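PDB 6GMF: putative cytochrome P450 hydroxylase from Chondromyces apiculatus DSM 436, which acts as a heme-containing terpene monooxygenase, probably inserting one atom of molecular oxygen into its substrates. Local coordinates for residues H115-D119 and V359-L364; K124-T130 and S386-A392. All coordinates share one frame; numbering follows the deposited sequence.

How the interactions relate
Both contacts sit on the same side of the P450 fold, away from the heme, with centres about 13 Å apart. Along the chain the segments alternate: helix 107-119 supplies 115-119, strand 126-128 and the start of helix 129-134 follow, and much later come the end of helix 346-363 and then strand 389-391. Interaction 1 joins two helices, whereas interaction 2 joins an outer strand of a small antiparallel sheet to its middle strand, with 368-369 on the far edge. They meet at Leu364, which packs its CD2 on Phe127 CZ at 3.7 Å and also touches Ala392. The C-terminal part of the chain is thus fastened twice to one helix-strand unit of the first half.

Interaction 1. Residues H115-D119 and V359-L364; sequences HELVD and VLLARL
A bend at chi3 (65°) carries the guanidinium of Arg363 across to His115 and Asp119, while His115, its CG anti to the carbonyl carbon, turns one face of its ring to Val359. These residues join helices 107-119 and 346-363, which correspond to helices D and L of the P450 helical core; the two short segments cross at -48° with axes 10.2 Å apart. Arg363 does most of the polar work. Its NH1 gives a bond to His115 O, 2.9 Å away and on a lone pair, although that carbonyl already accepts from Asp119 N within its own helix. The same NH1 reaches His115 ND1 at 3.2 Å, close to the ring plane, and the two flat groups lie only 16° apart. With ND1 acting as acceptor, a neutral ring protonated on NE2 seems likely. Asp119 completes the grip through a salt bridge, Asp119 OD1 to Arg363 NH2 at 2.6 Å, with a weak bond from NH1 to the same oxygen. Arg363 NE is taken by Ala395 O of the C-terminal tail, so all three nitrogens of the buried guanidinium are engaged. Apolar contacts accompany these bonds: Val359 CG1 makes a CH-pi contact 3.8 Å from the centroid of the His115 ring, and Val118 CG2 packs on Val359 and Leu360. The other branch of Val118 covers the guanidinium: CG1 sits over the centre of one face, 3.6 Å from Arg363 CZ.

Interaction 2. Residues K124-T130 and S386-A392; sequences KSTFEAT and STLPLRA
Phe127 and Leu390 form the hydrogen-bonded pair at the middle of an antiparallel ladder, part of the small three-stranded sheet beside the P450 helical core. Leu390 N points almost straight at Phe127 O (2.8 Å, 176°), and Phe127 N returns a bond to Leu390 O at 2.9 Å. Their side chains share the tightly packed face. Phe127 CG sits between the backbone N and carbonyl carbon (chi1 65°), which brings one ring face over Leu390 CB, 4.2 Å from the centroid; Ala129 CB closes on Leu390 CD2 at 3.6 Å. The other face, with Thr126, Arg391 and Pro389, is looser and nearer solvent: the exposed Arg391 merely passes Thr126, its NH1 3.8 Å from Thr126 OG1. At the far end Ala129 N bonds to Leu388 O, carrying the pairing one residue past strand 126-128. Glu128, the N-cap of helix 129-134, folds back at chi2 (-76°) to offer OE2 to two amides from opposite faces of its carboxylate, Leu388 N at 2.8 Å and Thr130 N at 3.0 Å, while OE1 accepts from Val131 N. Were Glu128 replaced by alanine, the amides of Leu388 and Thr130 would probably lose the oxygen they share, and the tie between helix start and strand would weaken. The carboxylate thus joins the helix start to segment 386-392, and its negative charge probably also interacts favourably with the positive N-terminal end of helix 129-134.

Interaction 1. Residues H115-D119 and V359-L364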
# COMPACT_ATOMS: atom_id res chain seq x y z
N HIS A 115 -15.12 12.11 9.07
CA HIS A 115 -15.80 13.37 9.42
C HIS A 115 -14.99 14.14 10.46
O HIS A 115 -14.91 15.32 10.35
CB HIS A 115 -17.26 13.08 9.80
CG HIS A 115 -18.15 12.91 8.63
ND1 HIS A 115 -18.52 13.96 7.82
CD2 HIS A 115 -18.72 11.82 8.09
CE1 HIS A 115 -19.28 13.51 6.86
NE2 HIS A 115 -19.41 12.22 7.01
N GLU A 116 -14.39 13.46 11.42
CA GLU A 116 -13.58 14.14 12.46
C GLU A 116 -12.36 14.78 11.81
O GLU A 116 -11.99 15.87 12.18
CB GLU A 116 -13.01 13.13 13.43
CG GLU A 116 -14.03 12.52 14.33
CD GLU A 116 -13.43 11.55 15.32
OE1 GLU A 116 -12.22 11.63 15.51
OE2 GLU A 116 -14.20 10.70 15.87
N LEU A 117 -11.73 14.07 10.88
CA LEU A 117 -10.55 14.64 10.20
C LEU A 117 -10.97 15.88 9.43
O LEU A 117 -10.26 16.85 9.47
CB LEU A 117 -9.91 13.58 9.30
CG LEU A 117 -9.27 12.43 10.06
CD1 LEU A 117 -8.83 11.35 9.11
CD2 LEU A 117 -8.09 12.92 10.88
N VAL A 118 -12.12 15.84 8.76
CA VAL A 118 -12.56 17.04 8.00
C VAL A 118 -13.00 18.13 8.99
O VAL A 118 -12.76 19.26 8.71
CB VAL A 118 -13.61 16.71 6.93
CG1 VAL A 118 -14.11 17.97 6.26
CG2 VAL A 118 -12.99 15.79 5.90
N ASP A 119 -13.49 17.76 10.17
CA ASP A 119 -13.82 18.78 11.20
C ASP A 119 -12.58 19.60 11.56
O ASP A 119 -12.74 20.74 11.83
CB ASP A 119 -14.42 18.13 12.45
CG ASP A 119 -15.85 17.67 12.27
OD1 ASP A 119 -16.42 17.98 11.25
OD2 ASP A 119 -16.32 16.94 13.13
N VAL A 359 -16.30 11.79 1.96
CA VAL A 359 -16.45 12.85 2.95
C VAL A 359 -15.75 14.12 2.45
O VAL A 359 -16.28 15.24 2.57
CB VAL A 359 -15.95 12.35 4.31
CG1 VAL A 359 -15.93 13.46 5.36
CG2 VAL A 359 -16.80 11.18 4.78
N LEU A 360 -14.51 14.00 1.96
CA LEU A 360 -13.81 15.20 1.47
C LEU A 360 -14.62 15.88 0.36
O LEU A 360 -14.78 17.13 0.35
CB LEU A 360 -12.45 14.79 0.92
CG LEU A 360 -11.36 14.53 1.95
CD1 LEU A 360 -10.23 13.75 1.30
CD2 LEU A 360 -10.86 15.84 2.55
N LEU A 361 -15.07 15.07 -0.60
CA LEU A 361 -15.71 15.59 -1.79
C LEU A 361 -17.03 16.25 -1.39
O LEU A 361 -17.40 17.25 -2.01
CB LEU A 361 -15.96 14.48 -2.81
CG LEU A 361 -14.72 13.96 -3.54
CD1 LEU A 361 -15.09 13.02 -4.68
CD2 LEU A 361 -13.85 15.08 -4.03
N ALA A 362 -17.75 15.65 -0.43
CA ALA A 362 -19.07 16.18 -0.01
C ALA A 362 -18.90 17.48 0.77
O ALA A 362 -19.63 18.43 0.58
CB ALA A 362 -19.80 15.17 0.81
N ARG A 363 -17.93 17.53 1.68
CA ARG A 363 -17.82 18.64 2.61
C ARG A 363 -16.95 19.79 2.11
O ARG A 363 -17.09 20.89 2.58
CB ARG A 363 -17.35 18.11 3.95
CG ARG A 363 -18.43 17.28 4.62
CD ARG A 363 -18.00 16.80 5.98
NE ARG A 363 -17.81 17.90 6.92
CZ ARG A 363 -17.21 17.76 8.09
NH1 ARG A 363 -16.87 16.56 8.53
NH2 ARG A 363 -16.96 18.84 8.82
N LEU A 364 -16.01 19.54 1.20
CA LEU A 364 -15.14 20.61 0.72
C LEU A 364 -15.74 21.18 -0.56
O LEU A 364 -16.20 20.41 -1.40
CB LEU A 364 -13.73 20.07 0.45
CG LEU A 364 -12.73 20.05 1.61
CD1 LEU A 364 -13.31 19.43 2.86
CD2 LEU A 364 -11.46 19.32 1.21

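Interaction 2. Residues K124-T130 and S386-A392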
# COMPACT_ATOMS: atom_id res chain seq x y z
N LYS A 124 -10.45 27.02 8.11
CA LYS A 124 -9.21 27.15 7.33
C LYS A 124 -9.57 27.27 5.84
O LYS A 124 -10.56 26.68 5.41
CB LYS A 124 -8.31 25.92 7.45
CG LYS A 124 -7.81 25.51 8.83
CD LYS A 124 -7.33 24.05 8.83
CE LYS A 124 -5.86 23.85 8.56
NZ LYS A 124 -5.12 23.54 9.80
N SER A 125 -8.76 28.00 5.07
CA SER A 125 -8.94 27.99 3.60
C SER A 125 -7.79 27.28 2.88
O SER A 125 -7.90 27.05 1.67
CB SER A 125 -9.15 29.38 3.04
OG SER A 125 -8.09 30.22 3.42
N THR A 126 -6.71 26.94 3.61
CA THR A 126 -5.68 26.03 3.13
C THR A 126 -5.43 24.95 4.20
O THR A 126 -5.49 25.22 5.42
CB THR A 126 -4.39 26.80 2.81
OG1 THR A 126 -4.62 27.68 1.71
CG2 THR A 126 -3.23 25.94 2.37
N PHE A 127 -5.11 23.73 3.76
CA PHE A 127 -4.66 22.72 4.69
C PHE A 127 -3.64 21.80 4.01
O PHE A 127 -3.55 21.76 2.77
CB PHE A 127 -5.82 21.90 5.24
CG PHE A 127 -6.56 21.06 4.23
CD1 PHE A 127 -7.54 21.62 3.43
CD2 PHE A 127 -6.30 19.70 4.09
CE1 PHE A 127 -8.21 20.86 2.49
CE2 PHE A 127 -6.98 18.94 3.16
CZ PHE A 127 -7.92 19.52 2.33
N GLU A 128 -2.84 21.12 4.84
CA GLU A 128 -1.88 20.18 4.36
C GLU A 128 -2.49 18.77 4.42
O GLU A 128 -2.69 18.22 5.49
CB GLU A 128 -0.59 20.35 5.13
CG GLU A 128 0.61 19.86 4.35
CD GLU A 128 0.66 18.36 4.35
OE1 GLU A 128 0.89 17.79 5.44
OE2 GLU A 128 0.44 17.78 3.28
N ALA A 129 -2.85 18.25 3.25
CA ALA A 129 -3.70 17.06 3.20
C ALA A 129 -3.02 15.82 3.77
O ALA A 129 -3.72 14.95 4.24
CB ALA A 129 -4.14 16.82 1.79
N THR A 130 -1.69 15.73 3.72
CA THR A 130 -1.05 14.53 4.21
C THR A 130 -1.15 14.48 5.73
O THR A 130 -1.78 13.60 6.29
CB THR A 130 0.38 14.36 3.69
OG1 THR A 130 1.25 15.38 4.21
CG2 THR A 130 0.42 14.29 2.19
N SER A 386 4.98 13.88 -0.72
CA SER A 386 5.68 14.17 0.53
C SER A 386 4.89 15.16 1.40
O SER A 386 4.97 15.13 2.62
CB SER A 386 7.08 14.66 0.27
OG SER A 386 7.05 15.91 -0.40
N THR A 387 4.18 16.06 0.73
CA THR A 387 3.27 17.04 1.28
C THR A 387 2.26 17.36 0.18
O THR A 387 2.57 17.18 -1.02
CB THR A 387 4.06 18.29 1.70
OG1 THR A 387 3.17 19.21 2.33
CG2 THR A 387 4.70 18.98 0.53
N LEU A 388 1.04 17.80 0.54
CA LEU A 388 0.03 18.14 -0.41
C LEU A 388 -0.82 19.28 0.14
O LEU A 388 -1.96 19.10 0.59
CB LEU A 388 -0.82 16.91 -0.76
CG LEU A 388 -1.81 17.11 -1.92
CD1 LEU A 388 -1.05 17.39 -3.19
CD2 LEU A 388 -2.74 15.92 -2.12
N PRO A 389 -0.28 20.52 0.10
CA PRO A 389 -1.05 21.70 0.47
C PRO A 389 -2.20 21.86 -0.52
O PRO A 389 -1.95 21.93 -1.74
CB PRO A 389 -0.01 22.83 0.42
CG PRO A 389 1.30 22.14 0.62
CD PRO A 389 1.12 20.86 -0.18
N LEU A 390 -3.43 21.96 0.00
CA LEU A 390 -4.63 22.17 -0.75
C LEU A 390 -5.36 23.46 -0.33
O LEU A 390 -5.37 23.84 0.85
CB LEU A 390 -5.56 20.99 -0.48
CG LEU A 390 -5.57 19.82 -1.47
CD1 LEU A 390 -4.34 19.72 -2.37
CD2 LEU A 390 -5.95 18.52 -0.82
N ARG A 391 -6.07 24.05 -1.28
CA ARG A 391 -6.93 25.18 -1.01
C ARG A 391 -8.37 24.68 -1.13
O ARG A 391 -8.73 24.11 -2.15
CB ARG A 391 -6.57 26.31 -1.99
CG ARG A 391 -7.53 27.49 -2.08
CD ARG A 391 -6.97 28.54 -3.05
NE ARG A 391 -5.50 28.62 -3.03
CZ ARG A 391 -4.79 29.31 -2.14
NH1 ARG A 391 -5.40 30.01 -1.20
NH2 ARG A 391 -3.47 29.28 -2.17
N ALA A 392 -9.15 24.81 -0.04
CA ALA A 392 -10.55 24.52 -0.05
C ALA A 392 -11.19 25.04 1.24
O ALA A 392 -10.50 25.23 2.27
CB ALA A 392 -10.79 23.03 -0.18